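Local coordinates for protein putative oxidoreductase molybdopterin-binding subunit (Sulfolobus tokodaii, PDB 4ZOH) that probably acts as the molybdenum-bearing catalytic subunit of an oxidoreductase of the xanthine dehydrogenase and aldehyde oxidase family, holding a pterin cytosine dinucleotide cofactor, at residues A281-P286 with A318-T323. Sequence-based numbering, arbitrary orientation.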
ATOM      1  N   ALA A 281      -8.128  -2.217  43.877  1.00 24.78           N
ATOM      2  CA  ALA A 281      -8.141  -2.219  42.387  1.00 24.88           C
ATOM      3  C   ALA A 281      -7.449  -3.440  41.818  1.00 27.68           C
ATOM      4  O   ALA A 281      -6.408  -3.856  42.329  1.00 29.46           O
ATOM      5  CB  ALA A 281      -7.522  -0.947  41.861  1.00 26.41           C
ATOM      6  N   ASN A 282      -8.097  -4.112  40.861  1.00 26.47           N
ATOM      7  CA  ASN A 282      -7.585  -5.321  40.265  1.00 26.31           C
ATOM      8  C   ASN A 282      -6.759  -5.024  38.968  1.00 29.64           C
ATOM      9  O   ASN A 282      -7.332  -4.688  37.916  1.00 25.32           O
ATOM     10  CB  ASN A 282      -8.735  -6.283  40.014  1.00 23.78           C
ATOM     11  CG  ASN A 282      -8.260  -7.644  39.587  1.00 23.11           C
ATOM     12  OD1 ASN A 282      -7.150  -7.767  39.151  1.00 24.84           O
ATOM     13  ND2 ASN A 282      -9.127  -8.643  39.632  1.00 24.43           N
ATOM     14  N   LEU A 283      -5.432  -5.071  39.067  1.00 23.64           N
ATOM     15  CA  LEU A 283      -4.577  -4.916  37.879  1.00 22.52           C
ATOM     16  C   LEU A 283      -4.509  -6.074  36.933  1.00 21.97           C
ATOM     17  O   LEU A 283      -3.968  -5.921  35.816  1.00 24.70           O
ATOM     18  CB  LEU A 283      -3.179  -4.565  38.266  1.00 23.41           C
ATOM     19  CG  LEU A 283      -3.000  -3.274  39.023  1.00 24.89           C
ATOM     20  CD1 LEU A 283      -1.526  -3.030  39.296  1.00 23.59           C
ATOM     21  CD2 LEU A 283      -3.623  -2.051  38.352  1.00 23.41           C
ATOM     22  N   GLY A 284      -5.052  -7.225  37.337  1.00 21.73           N
ATOM     23  CA  GLY A 284      -4.839  -8.490  36.605  1.00 26.03           C
ATOM     24  C   GLY A 284      -3.304  -8.769  36.507  1.00 29.65           C
ATOM     25  O   GLY A 284      -2.554  -8.305  37.336  1.00 28.05           O
ATOM     26  N   ALA A 285      -2.843  -9.495  35.485  1.00 32.32           N
ATOM     27  CA  ALA A 285      -1.430 -10.031  35.434  1.00 28.62           C
ATOM     28  C   ALA A 285      -0.342  -8.979  35.287  1.00 28.75           C
ATOM     29  O   ALA A 285      -0.600  -7.838  34.839  1.00 30.22           O
ATOM     30  CB  ALA A 285      -1.294 -11.131  34.371  1.00 28.52           C
ATOM     31  N   PRO A 286       0.886  -9.290  35.763  1.00 29.70           N
ATOM     32  CA  PRO A 286       1.872  -8.222  35.651  1.00 31.10           C
ATOM     33  C   PRO A 286       2.377  -8.015  34.178  1.00 34.94           C
ATOM     34  O   PRO A 286       3.350  -8.578  33.819  1.00 44.78           O
ATOM     35  CB  PRO A 286       3.032  -8.689  36.563  1.00 32.77           C
ATOM     36  CG  PRO A 286       2.786 -10.164  36.784  1.00 31.42           C
ATOM     37  CD  PRO A 286       1.385 -10.500  36.453  1.00 27.84           C
ATOM     38  N   ALA A 318      -5.493   2.784  49.691  1.00 30.12           N
ATOM     39  CA  ALA A 318      -5.521   2.281  48.250  1.00 29.67           C
ATOM     40  C   ALA A 318      -4.573   1.112  47.904  1.00 29.00           C
ATOM     41  O   ALA A 318      -3.358   1.232  48.051  1.00 32.75           O
ATOM     42  CB  ALA A 318      -5.308   3.441  47.268  1.00 30.39           C
ATOM     43  N   TYR A 319      -5.141   0.014  47.447  1.00 30.05           N
ATOM     44  CA  TYR A 319      -4.420  -1.115  46.869  1.00 31.00           C
ATOM     45  C   TYR A 319      -4.628  -1.301  45.341  1.00 32.00           C
ATOM     46  O   TYR A 319      -5.773  -1.235  44.857  1.00 29.53           O
ATOM     47  CB  TYR A 319      -4.900  -2.415  47.498  1.00 31.18           C
ATOM     48  CG  TYR A 319      -4.518  -2.582  48.934  1.00 37.85           C
ATOM     49  CD1 TYR A 319      -5.330  -1.998  49.953  1.00 35.78           C
ATOM     50  CD2 TYR A 319      -3.362  -3.319  49.312  1.00 36.59           C
ATOM     51  CE1 TYR A 319      -5.003  -2.128  51.285  1.00 41.50           C
ATOM     52  CE2 TYR A 319      -3.028  -3.476  50.677  1.00 41.68           C
ATOM     53  CZ  TYR A 319      -3.852  -2.869  51.636  1.00 43.89           C
ATOM     54  OH  TYR A 319      -3.625  -2.963  52.958  1.00 52.62           O
ATOM     55  N   ALA A 320      -3.526  -1.531  44.602  1.00 26.76           N
ATOM     56  CA  ALA A 320      -3.585  -2.046  43.250  1.00 24.93           C
ATOM     57  C   ALA A 320      -2.874  -3.395  43.280  1.00 26.85           C
ATOM     58  O   ALA A 320      -1.662  -3.479  43.498  1.00 26.32           O
ATOM     59  CB  ALA A 320      -2.947  -1.042  42.254  1.00 24.26           C
ATOM     60  N   VAL A 321      -3.619  -4.444  42.996  1.00 24.36           N
ATOM     61  CA  VAL A 321      -3.180  -5.777  43.205  1.00 24.53           C
ATOM     62  C   VAL A 321      -3.233  -6.573  41.930  1.00 29.31           C
ATOM     63  O   VAL A 321      -4.250  -6.488  41.279  1.00 28.33           O
ATOM     64  CB  VAL A 321      -4.143  -6.504  44.189  1.00 24.36           C
ATOM     65  CG1 VAL A 321      -3.446  -7.715  44.835  1.00 24.70           C
ATOM     66  CG2 VAL A 321      -4.539  -5.564  45.308  1.00 21.64           C
ATOM     67  N   HIS A 322      -2.225  -7.438  41.647  1.00 26.24           N
ATOM     68  CA  HIS A 322      -2.294  -8.436  40.533  1.00 26.17           C
ATOM     69  C   HIS A 322      -3.214  -9.581  40.811  1.00 27.82           C
ATOM     70  O   HIS A 322      -3.376  -9.963  41.972  1.00 27.58           O
ATOM     71  CB  HIS A 322      -0.896  -9.033  40.261  1.00 26.51           C
ATOM     72  CG  HIS A 322       0.099  -8.007  39.850  1.00 25.70           C
ATOM     73  ND1 HIS A 322      -0.017  -7.316  38.660  1.00 23.78           N
ATOM     74  CD2 HIS A 322       1.175  -7.497  40.482  1.00 25.14           C
ATOM     75  CE1 HIS A 322       0.989  -6.457  38.556  1.00 25.64           C
ATOM     76  NE2 HIS A 322       1.738  -6.553  39.640  1.00 26.42           N
ATOM     77  N   THR A 323      -3.797 -10.154  39.763  1.00 23.57           N
ATOM     78  CA  THR A 323      -4.487 -11.415  39.874  1.00 25.05           C
ATOM     79  C   THR A 323      -4.177 -12.130  38.546  1.00 22.84           C
ATOM     80  O   THR A 323      -3.732 -11.492  37.602  1.00 27.75           O
ATOM     81  CB  THR A 323      -6.070 -11.256  40.094  1.00 28.51           C
ATOM     82  OG1 THR A 323      -6.674 -10.568  38.971  1.00 28.30           O
ATOM     83  CG2 THR A 323      -6.406 -10.484  41.373  1.00 23.09           C
TER
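The carboxamide of N282 and the hydroxyl of T323 meet just past the last parallel bridge of the two strands, their side chains crossing at about a right angle. T323 OG1 donates to N282 OD1 over 2.8 Å, in the carbonyl plane and on a lone pair. The same oxygen accepts the backbone N of G284, which closes an Asx turn, so two donors fix the rotation of the amide; with CG anti to the backbone N (chi1 -171°), the amide lies beside the carbonyl carbon, within reach of the N-H of G284. Without the carboxamide, as with an alanine here, the T323 hydroxyl and the G284 N-H would probably lose their shared acceptor, and the turn one of its ties.

H322, just past the end of strand 313-321, holds the same turn through G284. Its ND1 donates to G284 O (3.0 Å), an acceptor lying in the imidazole plane at the ring edge and met nearly end-on by the N-H, while a weaker bond reaches that carbonyl from T323 N. P286 CB sits over one face of the ring, offset toward the rim, in a CH-pi contact 4.0 Å from the centroid. L283 CD1 meets A320 CB at 3.8 Å, an apolar contact.

In the parallel pairing A281 N bonds to Y319 O and V321 N to A281 O; L283 N, already in the turn, reaches V321 O from above its carbonyl plane.

The contact thus ends the parallel pairing of strands 272-282 and 313-321, which helix 288-304 links in a beta-alpha-beta unit. That helix packs on A281, L283 and H322, helix 111-114 covers N282, V321 and T323, and strand 129-138 flanks strand 313-321.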